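Local coordinates for uncharacterized protein (Bacteroides ovatus, PDB 3NQK), which is of unknown function but is built largely of beta sheet, with an E-set-related N-terminal region and a BT_3044-like C-terminal region, at residues 172-177 with 293-298; 209-214 with 283-288; 238-243 with 278-283; 269-274 with 298-303. One frame throughout, in Å; residues are numbered along the deposited sequence.

Interaction 1 of 4, residues 172-177 with 293-298; sequences YTYING and KYRVAG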
loop_
_atom_site.group_PDB
_atom_site.type_symbol
_atom_site.label_atom_id
_atom_site.label_comp_id
_atom_site.label_asym_id
_atom_site.label_seq_id
_atom_site.Cartn_x
_atom_site.Cartn_y
_atom_site.Cartn_z
ATOM N N TYR A 172 -16.632 -32.114 -24.481
ATOM C CA TYR A 172 -16.965 -33.251 -25.337
ATOM C C TYR A 172 -17.771 -32.805 -26.542
ATOM O O TYR A 172 -18.703 -32.021 -26.411
ATOM C CB TYR A 172 -17.789 -34.265 -24.559
ATOM C CG TYR A 172 -17.170 -34.736 -23.252
ATOM C CD1 TYR A 172 -17.397 -34.046 -22.064
ATOM C CD2 TYR A 172 -16.424 -35.919 -23.194
ATOM C CE1 TYR A 172 -16.880 -34.502 -20.855
ATOM C CE2 TYR A 172 -15.893 -36.374 -21.995
ATOM C CZ TYR A 172 -16.127 -35.658 -20.826
ATOM O OH TYR A 172 -15.604 -36.097 -19.638
ATOM N N THR A 173 -17.446 -33.356 -27.704
ATOM C CA THR A 173 -18.190 -33.081 -28.924
ATOM C C THR A 173 -19.365 -34.021 -29.051
ATOM O O THR A 173 -19.206 -35.192 -28.923
ATOM C CB THR A 173 -17.316 -33.318 -30.150
ATOM O OG1 THR A 173 -16.186 -32.461 -30.104
ATOM C CG2 THR A 173 -18.096 -33.063 -31.422
ATOM N N TYR A 174 -20.535 -33.508 -29.350
ATOM C CA TYR A 174 -21.662 -34.383 -29.655
ATOM C C TYR A 174 -21.439 -35.052 -30.991
ATOM O O TYR A 174 -21.263 -34.383 -32.014
ATOM C CB TYR A 174 -22.973 -33.608 -29.702
ATOM C CG TYR A 174 -23.629 -33.404 -28.352
ATOM C CD1 TYR A 174 -23.094 -32.519 -27.423
ATOM C CD2 TYR A 174 -24.816 -34.041 -28.035
ATOM C CE1 TYR A 174 -23.712 -32.302 -26.191
ATOM C CE2 TYR A 174 -25.445 -33.829 -26.807
ATOM C CZ TYR A 174 -24.886 -32.955 -25.896
ATOM O OH TYR A 174 -25.498 -32.744 -24.695
ATOM N N ILE A 175 -21.416 -36.378 -30.970
ATOM C CA ILE A 175 -21.338 -37.180 -32.177
ATOM C C ILE A 175 -22.546 -38.131 -32.199
ATOM O O ILE A 175 -22.700 -38.970 -31.301
ATOM C CB ILE A 175 -20.050 -38.011 -32.207
ATOM C CG1 ILE A 175 -18.830 -37.104 -32.248
ATOM C CG2 ILE A 175 -20.044 -38.943 -33.402
ATOM C CD1 ILE A 175 -17.504 -37.872 -32.379
ATOM N N ASN A 176 -23.394 -37.996 -33.215
ATOM C CA ASN A 176 -24.626 -38.804 -33.313
ATOM C C ASN A 176 -25.556 -38.582 -32.125
ATOM O O ASN A 176 -26.056 -39.545 -31.534
ATOM C CB ASN A 176 -24.306 -40.316 -33.411
ATOM C CG ASN A 176 -23.408 -40.655 -34.585
ATOM O OD1 ASN A 176 -22.499 -41.485 -34.458
ATOM N ND2 ASN A 176 -23.651 -40.010 -35.745
ATOM N N GLY A 177 -25.732 -37.324 -31.730
ATOM C CA GLY A 177 -26.703 -36.977 -30.682
ATOM C C GLY A 177 -26.285 -37.274 -29.238
ATOM O O GLY A 177 -27.037 -36.987 -28.309
ATOM N N LYS A 293 -22.317 -29.079 -31.471
ATOM C CA LYS A 293 -22.756 -29.040 -30.074
ATOM C C LYS A 293 -21.679 -29.608 -29.159
ATOM O O LYS A 293 -21.056 -30.616 -29.478
ATOM C CB LYS A 293 -24.044 -29.857 -29.925
ATOM C CG LYS A 293 -24.786 -29.664 -28.599
ATOM C CD LYS A 293 -26.146 -30.389 -28.611
ATOM C CE LYS A 293 -27.025 -29.956 -27.435
ATOM N NZ LYS A 293 -28.437 -30.437 -27.582
ATOM N N TYR A 294 -21.481 -28.977 -28.005
ATOM C CA TYR A 294 -20.497 -29.451 -27.053
ATOM C C TYR A 294 -21.096 -29.592 -25.694
ATOM O O TYR A 294 -21.919 -28.792 -25.295
ATOM C CB TYR A 294 -19.314 -28.492 -26.959
ATOM C CG TYR A 294 -18.518 -28.328 -28.243
ATOM C CD1 TYR A 294 -17.596 -29.284 -28.648
ATOM C CD2 TYR A 294 -18.628 -27.178 -28.993
ATOM C CE1 TYR A 294 -16.866 -29.116 -29.818
ATOM C CE2 TYR A 294 -17.900 -26.994 -30.139
ATOM C CZ TYR A 294 -17.032 -27.954 -30.560
ATOM O OH TYR A 294 -16.327 -27.739 -31.726
ATOM N N ARG A 295 -20.660 -30.616 -24.968
ATOM C CA ARG A 295 -20.948 -30.721 -23.564
ATOM C C ARG A 295 -19.709 -30.289 -22.801
ATOM O O ARG A 295 -18.635 -30.826 -23.024
ATOM C CB ARG A 295 -21.297 -32.156 -23.194
ATOM C CG ARG A 295 -21.362 -32.416 -21.668
ATOM C CD ARG A 295 -22.478 -31.646 -21.032
ATOM N NE ARG A 295 -23.768 -32.125 -21.496
ATOM C CZ ARG A 295 -24.437 -33.131 -20.942
ATOM N NH1 ARG A 295 -23.959 -33.745 -19.865
ATOM N NH2 ARG A 295 -25.594 -33.511 -21.453
ATOM N N VAL A 296 -19.856 -29.299 -21.926
ATOM C CA VAL A 296 -18.733 -28.803 -21.099
ATOM C C VAL A 296 -18.969 -29.224 -19.671
ATOM O O VAL A 296 -20.036 -28.967 -19.120
ATOM C CB VAL A 296 -18.656 -27.278 -21.114
ATOM C CG1 VAL A 296 -17.397 -26.805 -20.388
ATOM C CG2 VAL A 296 -18.689 -26.747 -22.531
ATOM N N ALA A 297 -17.987 -29.855 -19.052
ATOM C CA ALA A 297 -18.173 -30.339 -17.685
ATOM C C ALA A 297 -16.879 -30.375 -16.914
ATOM O O ALA A 297 -15.860 -30.816 -17.431
ATOM C CB ALA A 297 -18.800 -31.717 -17.698
ATOM N N GLY A 298 -16.942 -29.953 -15.645
ATOM C CA GLY A 298 -15.793 -30.029 -14.737
ATOM C C GLY A 298 -15.698 -28.829 -13.809
ATOM O O GLY A 298 -16.719 -28.331 -13.297
HETATM O O HOH W 1 -22.552 -31.817 -32.788
#
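Tyr172 O is approached by two groups of the facing strand: Arg295 N donates to it at 2.8 Å, and Tyr294 CA adds a C-H contact at 3.2 Å. Tyr172 N returns the bond to Arg295 O, and one step on Tyr174 N reaches Lys293 O at 2.9 Å, nearly straight at 174°. A water continues the pairing, donating to Tyr174 O and accepting from Lys293 N. Lys293 CD sits almost exactly over the centre of the Tyr174 ring, 3.7 Å from its centroid, a CH-pi contact. Its CG is swung anti to the backbone N (chi1 -167°) and the rest runs extended, laying the methylenes across the ring face. At the far end, Arg295 NH2 gives Tyr174 OH a weak bond of 3.3 Å, while the stronger partners of the guanidinium are Asp276 and Glu274. With a leucine in place of Tyr174, the Lys293 methylenes would probably lose their aromatic platform and Arg295 NH2 its hydroxyl acceptor. On the other face, Thr173 OG1 stands at the edge of the Tyr294 ring, 3.4 Å from CE1. This is an antiparallel sheet pairing, with strand 292-307 lying between strands 169-175 and 264-279.

Interaction 2 of 4, residues 209-214 with 283-288; sequences DMDKDM and GGSGTE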
loop_
_atom_site.group_PDB
_atom_site.type_symbol
_atom_site.label_atom_id
_atom_site.label_comp_id
_atom_site.label_asym_id
_atom_site.label_seq_id
_atom_site.Cartn_x
_atom_site.Cartn_y
_atom_site.Cartn_z
ATOM N N ASP A 209 -9.807 -14.593 -28.708
ATOM C CA ASP A 209 -9.269 -13.544 -29.606
ATOM C C ASP A 209 -9.934 -13.615 -30.982
ATOM O O ASP A 209 -9.414 -13.118 -31.956
ATOM C CB ASP A 209 -7.747 -13.704 -29.767
ATOM C CG ASP A 209 -6.975 -13.402 -28.475
ATOM O OD1 ASP A 209 -7.284 -12.391 -27.807
ATOM O OD2 ASP A 209 -6.023 -14.149 -28.164
HETATM N N MSE A 210 -11.069 -14.263 -31.039
HETATM C CA MSE A 210 -11.808 -14.429 -32.276
HETATM C C MSE A 210 -12.512 -13.137 -32.661
HETATM O O MSE A 210 -12.671 -12.259 -31.849
HETATM C CB MSE A 210 -12.827 -15.570 -32.078
HETATM C CG MSE A 210 -14.164 -15.403 -32.749
HETATM SE SE MSE A 210 -15.405 -16.785 -32.175
HETATM C CE MSE A 210 -14.380 -18.318 -32.786
ATOM N N ASP A 211 -12.891 -13.021 -33.925
ATOM C CA ASP A 211 -13.710 -11.893 -34.404
ATOM C C ASP A 211 -14.687 -11.443 -33.300
ATOM O O ASP A 211 -15.441 -12.248 -32.776
ATOM C CB ASP A 211 -14.483 -12.332 -35.665
ATOM C CG ASP A 211 -15.211 -11.181 -36.360
ATOM O OD1 ASP A 211 -15.906 -10.396 -35.671
ATOM O OD2 ASP A 211 -15.165 -11.131 -37.610
ATOM N N LYS A 212 -14.688 -10.151 -32.981
ATOM C CA LYS A 212 -15.496 -9.635 -31.851
ATOM C C LYS A 212 -16.980 -9.814 -32.054
ATOM O O LYS A 212 -17.680 -10.217 -31.147
ATOM C CB LYS A 212 -15.196 -8.156 -31.595
ATOM C CG LYS A 212 -13.833 -7.886 -30.916
ATOM C CD LYS A 212 -13.469 -6.384 -30.955
ATOM C CE LYS A 212 -12.045 -6.132 -30.465
ATOM N NZ LYS A 212 -11.542 -4.775 -30.872
ATOM N N ASP A 213 -17.467 -9.502 -33.241
ATOM C CA ASP A 213 -18.909 -9.598 -33.506
ATOM C C ASP A 213 -19.456 -10.995 -33.199
ATOM O O ASP A 213 -20.614 -11.145 -32.793
ATOM C CB ASP A 213 -19.228 -9.216 -34.954
ATOM C CG ASP A 213 -19.331 -7.728 -35.151
ATOM O OD1 ASP A 213 -19.654 -7.010 -34.164
ATOM O OD2 ASP A 213 -19.134 -7.272 -36.301
HETATM N N MSE A 214 -18.624 -12.000 -33.374
HETATM C CA MSE A 214 -19.024 -13.366 -33.106
HETATM C C MSE A 214 -18.694 -13.799 -31.695
HETATM O O MSE A 214 -19.491 -14.480 -31.041
HETATM C CB MSE A 214 -18.361 -14.293 -34.092
HETATM C CG MSE A 214 -19.043 -14.295 -35.403
HETATM SE SE MSE A 214 -17.880 -14.672 -36.819
HETATM C CE MSE A 214 -19.260 -15.132 -38.133
ATOM N N GLY A 283 -17.035 -21.386 -39.203
ATOM C CA GLY A 283 -16.800 -21.291 -40.641
ATOM C C GLY A 283 -16.335 -19.922 -41.071
ATOM O O GLY A 283 -15.921 -19.726 -42.215
ATOM N N GLY A 284 -16.393 -18.970 -40.153
ATOM C CA GLY A 284 -16.020 -17.611 -40.455
ATOM C C GLY A 284 -17.230 -16.711 -40.507
ATOM O O GLY A 284 -18.386 -17.178 -40.418
ATOM N N SER A 285 -16.972 -15.419 -40.687
ATOM C CA SER A 285 -18.020 -14.401 -40.662
ATOM C C SER A 285 -18.937 -14.485 -41.885
ATOM O O SER A 285 -18.475 -14.710 -43.016
ATOM C CB SER A 285 -17.395 -13.001 -40.563
ATOM O OG SER A 285 -18.343 -12.056 -40.105
ATOM N N GLY A 286 -20.243 -14.364 -41.634
ATOM C CA GLY A 286 -21.235 -14.311 -42.694
ATOM C C GLY A 286 -21.473 -15.622 -43.429
ATOM O O GLY A 286 -22.006 -15.622 -44.546
ATOM N N THR A 287 -21.064 -16.739 -42.825
ATOM C CA THR A 287 -21.317 -18.060 -43.416
ATOM C C THR A 287 -22.129 -18.872 -42.446
ATOM O O THR A 287 -21.831 -18.898 -41.248
ATOM C CB THR A 287 -20.000 -18.842 -43.730
ATOM O OG1 THR A 287 -18.910 -17.926 -43.952
ATOM C CG2 THR A 287 -20.200 -19.753 -44.961
ATOM N N GLU A 288 -23.189 -19.496 -42.937
ATOM C CA GLU A 288 -23.989 -20.358 -42.099
ATOM C C GLU A 288 -23.437 -21.769 -42.180
ATOM O O GLU A 288 -23.216 -22.297 -43.267
ATOM C CB GLU A 288 -25.458 -20.316 -42.502
ATOM C CG GLU A 288 -26.260 -19.201 -41.813
ATOM C CD GLU A 288 -27.758 -19.278 -42.114
ATOM O OE1 GLU A 288 -28.139 -19.135 -43.295
ATOM O OE2 GLU A 288 -28.549 -19.455 -41.167
#
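A capped helix start meets a type II beta turn here: Asp211 and Met214, from the beginning of helix 212-215, face the Gly284 to Thr287 turn. Asp211 is the N-cap, its OD1 accepting a weak bond from Asp213 N at 3.0 Å. The other carboxylate oxygen, OD2, looks toward Ser285 OG, but at 4.1 Å the two are merely neighbours. Asp211 CG lies anti to its backbone N (chi1 -172°), which brings the carboxylate to the cap and to the turn together. Most of the touching is done by the selenomethionine Met214, whose chain runs extended beyond CG and, in the conformer given, lays SE about alongside Ser285, 3.9 Å from Ser285 CA. The methyl CE is modelled too close to that carbon, and the residue has two conformers, so the placing of SE and CE is doubtful. Met214 and Met210 both pack on Thr281. In the turn, Gly286 has the positive phi (71°) expected at the third position of type II, and Thr287 OG1 gives Ser285 O a weak bond of 3.4 Å. No hydrogen bond joins the two segments, leaving a loose van der Waals contact at the surface, a loop tip resting against a helix N-terminus.

Interaction 3 of 4, residues 238-243 with 278-283; sequences SNEMEF and QDFTYG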
loop_
_atom_site.group_PDB
_atom_site.type_symbol
_atom_site.label_atom_id
_atom_site.label_comp_id
_atom_site.label_asym_id
_atom_site.label_seq_id
_atom_site.Cartn_x
_atom_site.Cartn_y
_atom_site.Cartn_z
ATOM N N SER A 238 -31.128 -13.782 -27.192
ATOM C CA SER A 238 -31.799 -14.759 -28.108
ATOM C C SER A 238 -31.149 -16.140 -28.062
ATOM O O SER A 238 -31.547 -17.044 -28.785
ATOM C CB SER A 238 -31.834 -14.239 -29.556
ATOM O OG SER A 238 -30.549 -14.225 -30.136
ATOM N N ASN A 239 -30.138 -16.280 -27.217
ATOM C CA ASN A 239 -29.459 -17.553 -27.007
ATOM C C ASN A 239 -29.183 -18.321 -28.305
ATOM O O ASN A 239 -29.541 -19.470 -28.428
ATOM C CB ASN A 239 -30.278 -18.418 -26.054
ATOM C CG ASN A 239 -29.481 -19.572 -25.483
ATOM O OD1 ASN A 239 -28.303 -19.727 -25.773
ATOM N ND2 ASN A 239 -30.128 -20.391 -24.679
ATOM N N GLU A 240 -28.501 -17.685 -29.248
ATOM C CA GLU A 240 -28.203 -18.328 -30.529
ATOM C C GLU A 240 -27.269 -19.536 -30.351
ATOM O O GLU A 240 -27.383 -20.530 -31.086
ATOM C CB GLU A 240 -27.602 -17.328 -31.515
ATOM C CG GLU A 240 -27.674 -17.789 -32.977
ATOM C CD GLU A 240 -27.252 -16.705 -33.976
ATOM O OE1 GLU A 240 -26.864 -15.584 -33.535
ATOM O OE2 GLU A 240 -27.286 -16.990 -35.204
HETATM N N MSE A 241 -26.390 -19.480 -29.347
HETATM C CA MSE A 241 -25.495 -20.601 -29.070
HETATM C C MSE A 241 -26.216 -21.750 -28.368
HETATM O O MSE A 241 -25.602 -22.758 -28.057
HETATM C CB MSE A 241 -24.285 -20.158 -28.233
HETATM C CG MSE A 241 -24.588 -19.794 -26.799
HETATM SE SE MSE A 241 -22.992 -19.917 -25.683
HETATM C CE MSE A 241 -23.493 -18.595 -24.395
ATOM N N GLU A 242 -27.521 -21.595 -28.135
ATOM C CA GLU A 242 -28.324 -22.629 -27.484
ATOM C C GLU A 242 -27.653 -23.113 -26.178
ATOM O O GLU A 242 -27.472 -24.324 -25.959
ATOM C CB GLU A 242 -28.572 -23.828 -28.435
ATOM C CG GLU A 242 -29.430 -23.508 -29.714
ATOM C CD GLU A 242 -30.870 -23.030 -29.384
ATOM O OE1 GLU A 242 -31.491 -23.561 -28.422
ATOM O OE2 GLU A 242 -31.377 -22.133 -30.098
ATOM N N PHE A 243 -27.281 -22.161 -25.331
ATOM C CA PHE A 243 -26.736 -22.479 -24.042
ATOM C C PHE A 243 -27.781 -23.138 -23.197
ATOM O O PHE A 243 -28.937 -22.734 -23.208
ATOM C CB PHE A 243 -26.271 -21.221 -23.347
ATOM C CG PHE A 243 -25.784 -21.449 -21.952
ATOM C CD1 PHE A 243 -24.487 -21.895 -21.720
ATOM C CD2 PHE A 243 -26.614 -21.191 -20.857
ATOM C CE1 PHE A 243 -24.013 -22.088 -20.415
ATOM C CE2 PHE A 243 -26.149 -21.377 -19.549
ATOM C CZ PHE A 243 -24.852 -21.833 -19.330
ATOM N N GLN A 278 -23.554 -24.623 -28.460
ATOM C CA GLN A 278 -23.215 -24.893 -29.861
ATOM C C GLN A 278 -22.325 -23.817 -30.387
ATOM O O GLN A 278 -22.525 -22.637 -30.075
ATOM C CB GLN A 278 -24.478 -24.922 -30.719
ATOM C CG GLN A 278 -25.463 -25.957 -30.311
ATOM C CD GLN A 278 -26.609 -26.097 -31.293
ATOM O OE1 GLN A 278 -26.900 -25.178 -32.092
ATOM N NE2 GLN A 278 -27.270 -27.237 -31.249
ATOM N N ASP A 279 -21.368 -24.208 -31.234
ATOM C CA ASP A 279 -20.502 -23.263 -31.925
ATOM C C ASP A 279 -21.006 -23.191 -33.323
ATOM O O ASP A 279 -21.039 -24.191 -34.025
ATOM C CB ASP A 279 -19.035 -23.736 -31.889
ATOM C CG ASP A 279 -18.100 -22.866 -32.746
ATOM O OD1 ASP A 279 -18.597 -22.090 -33.580
ATOM O OD2 ASP A 279 -16.865 -23.015 -32.618
ATOM N N PHE A 280 -21.443 -22.009 -33.726
ATOM C CA PHE A 280 -22.084 -21.840 -35.018
ATOM C C PHE A 280 -21.388 -20.777 -35.854
ATOM O O PHE A 280 -21.962 -20.251 -36.805
ATOM C CB PHE A 280 -23.542 -21.465 -34.813
ATOM C CG PHE A 280 -23.732 -20.189 -34.068
ATOM C CD1 PHE A 280 -23.669 -20.164 -32.692
ATOM C CD2 PHE A 280 -23.967 -19.004 -34.745
ATOM C CE1 PHE A 280 -23.846 -18.988 -32.000
ATOM C CE2 PHE A 280 -24.143 -17.819 -34.056
ATOM C CZ PHE A 280 -24.083 -17.813 -32.683
ATOM N N THR A 281 -20.134 -20.494 -35.523
ATOM C CA THR A 281 -19.390 -19.445 -36.193
ATOM C C THR A 281 -17.998 -19.903 -36.602
ATOM O O THR A 281 -17.159 -19.095 -36.941
ATOM C CB THR A 281 -19.252 -18.224 -35.270
ATOM O OG1 THR A 281 -18.520 -18.586 -34.085
ATOM C CG2 THR A 281 -20.598 -17.727 -34.879
ATOM N N TYR A 282 -17.775 -21.206 -36.609
ATOM C CA TYR A 282 -16.432 -21.750 -36.867
ATOM C C TYR A 282 -16.053 -21.670 -38.356
ATOM O O TYR A 282 -14.885 -21.827 -38.719
ATOM C CB TYR A 282 -16.318 -23.208 -36.343
ATOM C CG TYR A 282 -17.289 -24.179 -36.989
ATOM C CD1 TYR A 282 -16.981 -24.807 -38.178
ATOM C CD2 TYR A 282 -18.508 -24.464 -36.402
ATOM C CE1 TYR A 282 -17.857 -25.698 -38.764
ATOM C CE2 TYR A 282 -19.384 -25.350 -36.978
ATOM C CZ TYR A 282 -19.056 -25.954 -38.170
ATOM O OH TYR A 282 -19.942 -26.817 -38.778
ATOM N N GLY A 283 -17.035 -21.386 -39.203
ATOM C CA GLY A 283 -16.800 -21.291 -40.641
ATOM C C GLY A 283 -16.335 -19.922 -41.071
ATOM O O GLY A 283 -15.921 -19.726 -42.215
HETATM O O HOH W 2 -26.619 -22.528 -32.864
#
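Glu240 lies across one face of the Phe280 ring, its CG 4.0 Å from the centroid in a CH-pi contact and its carboxylate inclined 30° to the ring. Met241 CB comes within 4.0 Å of Phe280 CE1. Gln278 N donates to Met241 O at 2.8 Å, and a water lies 2.8 Å from both Glu240 O and Gln278 OE1. Behind these, Asn239 begins the 239-242 type I turn, and its amide grips Phe243 twice: OD1 accepts from Phe243 N, and ND2 donates to Phe243 O at 3.0 Å, on a lone pair. With CG between its backbone N and carbonyl carbon (chi1 61°), Phe280 turns its ring toward the 239-242 turn, and Thr281 CG2 lies over the face opposite Glu240. Asp279 OD1 accepts from Thr281 N at 2.9 Å, closing an Asx turn, while Tyr218 OH bonds Phe280 N. An alanine at Phe280 would probably uncover the Glu240 methylenes and leave that side chain freer to turn. The chemistry is mixed: one backbone bond links the turn to the end of strand 264-279, where Asp279 also pairs with Ile292, whereas the ring takes the aliphatic part of an acidic side chain whose OE1 has a long, weak ion pair with Lys217.

Interaction 4 of 4, residues 269-274 with 298-303; sequences VQIMFE and GSMTLL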
loop_
_atom_site.group_PDB
_atom_site.type_symbol
_atom_site.label_atom_id
_atom_site.label_comp_id
_atom_site.label_asym_id
_atom_site.label_seq_id
_atom_site.Cartn_x
_atom_site.Cartn_y
_atom_site.Cartn_z
ATOM N N VAL A 269 -10.579 -19.676 -5.693
ATOM C CA VAL A 269 -12.007 -19.737 -5.986
ATOM C C VAL A 269 -12.204 -20.783 -7.027
ATOM O O VAL A 269 -11.695 -20.657 -8.138
ATOM C CB VAL A 269 -12.537 -18.439 -6.536
ATOM C CG1 VAL A 269 -14.003 -18.607 -6.910
ATOM C CG2 VAL A 269 -12.360 -17.307 -5.518
ATOM N N GLN A 270 -12.875 -21.855 -6.659
ATOM C CA GLN A 270 -13.119 -22.956 -7.562
ATOM C C GLN A 270 -14.581 -22.992 -7.942
ATOM O O GLN A 270 -15.452 -22.943 -7.077
ATOM C CB GLN A 270 -12.725 -24.277 -6.900
ATOM C CG GLN A 270 -12.879 -25.509 -7.806
ATOM C CD GLN A 270 -12.616 -26.819 -7.068
ATOM O OE1 GLN A 270 -13.295 -27.145 -6.088
ATOM N NE2 GLN A 270 -11.647 -27.575 -7.544
ATOM N N ILE A 271 -14.857 -23.093 -9.233
ATOM C CA ILE A 271 -16.236 -23.146 -9.704
ATOM C C ILE A 271 -16.502 -24.469 -10.409
ATOM O O ILE A 271 -15.663 -24.954 -11.166
ATOM C CB ILE A 271 -16.582 -21.941 -10.636
ATOM C CG1 ILE A 271 -15.663 -21.899 -11.844
ATOM C CG2 ILE A 271 -16.438 -20.660 -9.895
ATOM C CD1 ILE A 271 -16.081 -20.845 -12.885
HETATM N N MSE A 272 -17.673 -25.056 -10.132
HETATM C CA MSE A 272 -18.052 -26.377 -10.670
HETATM C C MSE A 272 -19.355 -26.279 -11.447
HETATM O O MSE A 272 -20.345 -25.768 -10.951
HETATM C CB MSE A 272 -18.186 -27.376 -9.529
HETATM C CG MSE A 272 -16.858 -27.710 -8.866
HETATM SE SE MSE A 272 -17.037 -28.190 -6.996
HETATM C CE MSE A 272 -16.849 -26.417 -6.159
ATOM N N PHE A 273 -19.358 -26.804 -12.656
ATOM C CA PHE A 273 -20.454 -26.570 -13.561
ATOM C C PHE A 273 -20.506 -27.589 -14.659
ATOM O O PHE A 273 -19.559 -28.323 -14.884
ATOM C CB PHE A 273 -20.280 -25.202 -14.188
ATOM C CG PHE A 273 -18.945 -25.016 -14.846
ATOM C CD1 PHE A 273 -17.876 -24.525 -14.134
ATOM C CD2 PHE A 273 -18.742 -25.407 -16.147
ATOM C CE1 PHE A 273 -16.647 -24.381 -14.726
ATOM C CE2 PHE A 273 -17.501 -25.259 -16.749
ATOM C CZ PHE A 273 -16.463 -24.750 -16.043
ATOM N N GLU A 274 -21.598 -27.564 -15.398
ATOM C CA GLU A 274 -21.793 -28.447 -16.519
ATOM C C GLU A 274 -22.838 -27.842 -17.407
ATOM O O GLU A 274 -23.874 -27.431 -16.933
ATOM C CB GLU A 274 -22.239 -29.817 -16.032
ATOM C CG GLU A 274 -22.508 -30.835 -17.160
ATOM C CD GLU A 274 -22.659 -32.285 -16.640
ATOM O OE1 GLU A 274 -23.020 -32.472 -15.441
ATOM O OE2 GLU A 274 -22.410 -33.221 -17.433
ATOM N N GLY A 298 -16.942 -29.953 -15.645
ATOM C CA GLY A 298 -15.793 -30.029 -14.737
ATOM C C GLY A 298 -15.698 -28.829 -13.809
ATOM O O GLY A 298 -16.719 -28.331 -13.297
ATOM N N SER A 299 -14.476 -28.353 -13.601
ATOM C CA SER A 299 -14.247 -27.187 -12.766
ATOM C C SER A 299 -13.079 -26.350 -13.256
ATOM O O SER A 299 -12.261 -26.799 -14.041
ATOM C CB SER A 299 -13.972 -27.614 -11.335
ATOM O OG SER A 299 -12.781 -28.391 -11.258
HETATM N N MSE A 300 -13.031 -25.125 -12.767
HETATM C CA MSE A 300 -11.943 -24.214 -13.009
HETATM C C MSE A 300 -11.644 -23.585 -11.691
HETATM O O MSE A 300 -12.522 -23.495 -10.837
HETATM C CB MSE A 300 -12.354 -23.136 -14.016
HETATM C CG MSE A 300 -12.593 -23.662 -15.428
HETATM SE SE MSE A 300 -12.774 -22.264 -16.734
HETATM C CE MSE A 300 -14.482 -21.612 -16.292
ATOM N N THR A 301 -10.425 -23.132 -11.506
ATOM C CA THR A 301 -10.034 -22.548 -10.231
ATOM C C THR A 301 -9.204 -21.311 -10.458
ATOM O O THR A 301 -8.295 -21.322 -11.242
ATOM C CB THR A 301 -9.216 -23.551 -9.398
ATOM O OG1 THR A 301 -9.975 -24.745 -9.218
ATOM C CG2 THR A 301 -8.828 -22.962 -8.018
ATOM N N LEU A 302 -9.556 -20.237 -9.768
ATOM C CA LEU A 302 -8.829 -18.988 -9.856
ATOM C C LEU A 302 -7.987 -18.840 -8.615
ATOM O O LEU A 302 -8.472 -19.075 -7.507
ATOM C CB LEU A 302 -9.815 -17.830 -9.954
ATOM C CG LEU A 302 -9.243 -16.447 -9.720
ATOM C CD1 LEU A 302 -8.319 -16.042 -10.896
ATOM C CD2 LEU A 302 -10.377 -15.427 -9.524
ATOM N N LEU A 303 -6.722 -18.503 -8.795
ATOM C CA LEU A 303 -5.790 -18.273 -7.668
ATOM C C LEU A 303 -5.514 -16.816 -7.527
ATOM O O LEU A 303 -5.338 -16.120 -8.501
ATOM C CB LEU A 303 -4.475 -18.995 -7.904
ATOM C CG LEU A 303 -3.269 -18.602 -7.019
ATOM C CD1 LEU A 303 -3.528 -18.876 -5.566
ATOM C CD2 LEU A 303 -2.018 -19.342 -7.475
#
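The selenomethionine Met300 reaches over Ile271 and Phe273 of the paired strand, starting with CB, 4.1 Å from Ile271 CG1. CG then comes up beside Phe273, 4.1 Å from CZ. The chain bends about the CG-SE bond (chi3 -73°), turning the methyl back toward strand 269-274. CE ends in a fork between two apolar partners, Phe273 CZ at 3.7 Å and Ile271 CD1 at 3.8 Å. Phe273 meets it because its CG is tucked between backbone N and carbonyl carbon (chi1 54°), which leans the ring across toward strand 292-307; the same ring has Gly298 O over one face, offset toward the rim. Tyr164 and Phe201 pack on Met300 from other strands, so this face of the sheet, with Val269 and Leu302 at its far end, is buried. The face with Gln270, Met272, Ser299 and Thr301 is more exposed and more polar: Gln270 CG touches Thr301 OG1 at 3.3 Å, and Met272 CG meets Ser299 CB.

Six backbone bonds hold the strands, two in each of the pairs Val269-Leu302, Ile271-Met300 and Phe273-Gly298; the shortest is Leu302 N to Val269 O, at 2.7 Å. At Gly298 the chain turns a corner, with backbone angles that would jam a side chain against the preceding carbonyl. The result is a regular antiparallel strand pair in the interior of the C-terminal sheet, 264-279 lying between 244-257 and 292-307, with one apolar face and one mixed face.

Interactions 1 and 4 lie on the same strand, 292-307, and share Gly298, where it turns a corner; the salt bridge from Arg295 to Glu274 ties them together. Interaction 4 is partly buried, with an apolar face behind regular backbone pairing, whereas interaction 1 is at the surface and adds aromatic, lysine and arginine chemistry to the same kind of pairing. Interactions 3 and 2 are surface contacts at the end of strand 264-279 and in the loop after it; they share Gly283 and meet at Thr281. Interaction 3 retains a backbone bond and touches interaction 1 through Gln278 and Asp279, while interaction 2 has no hydrogen bond between its segments.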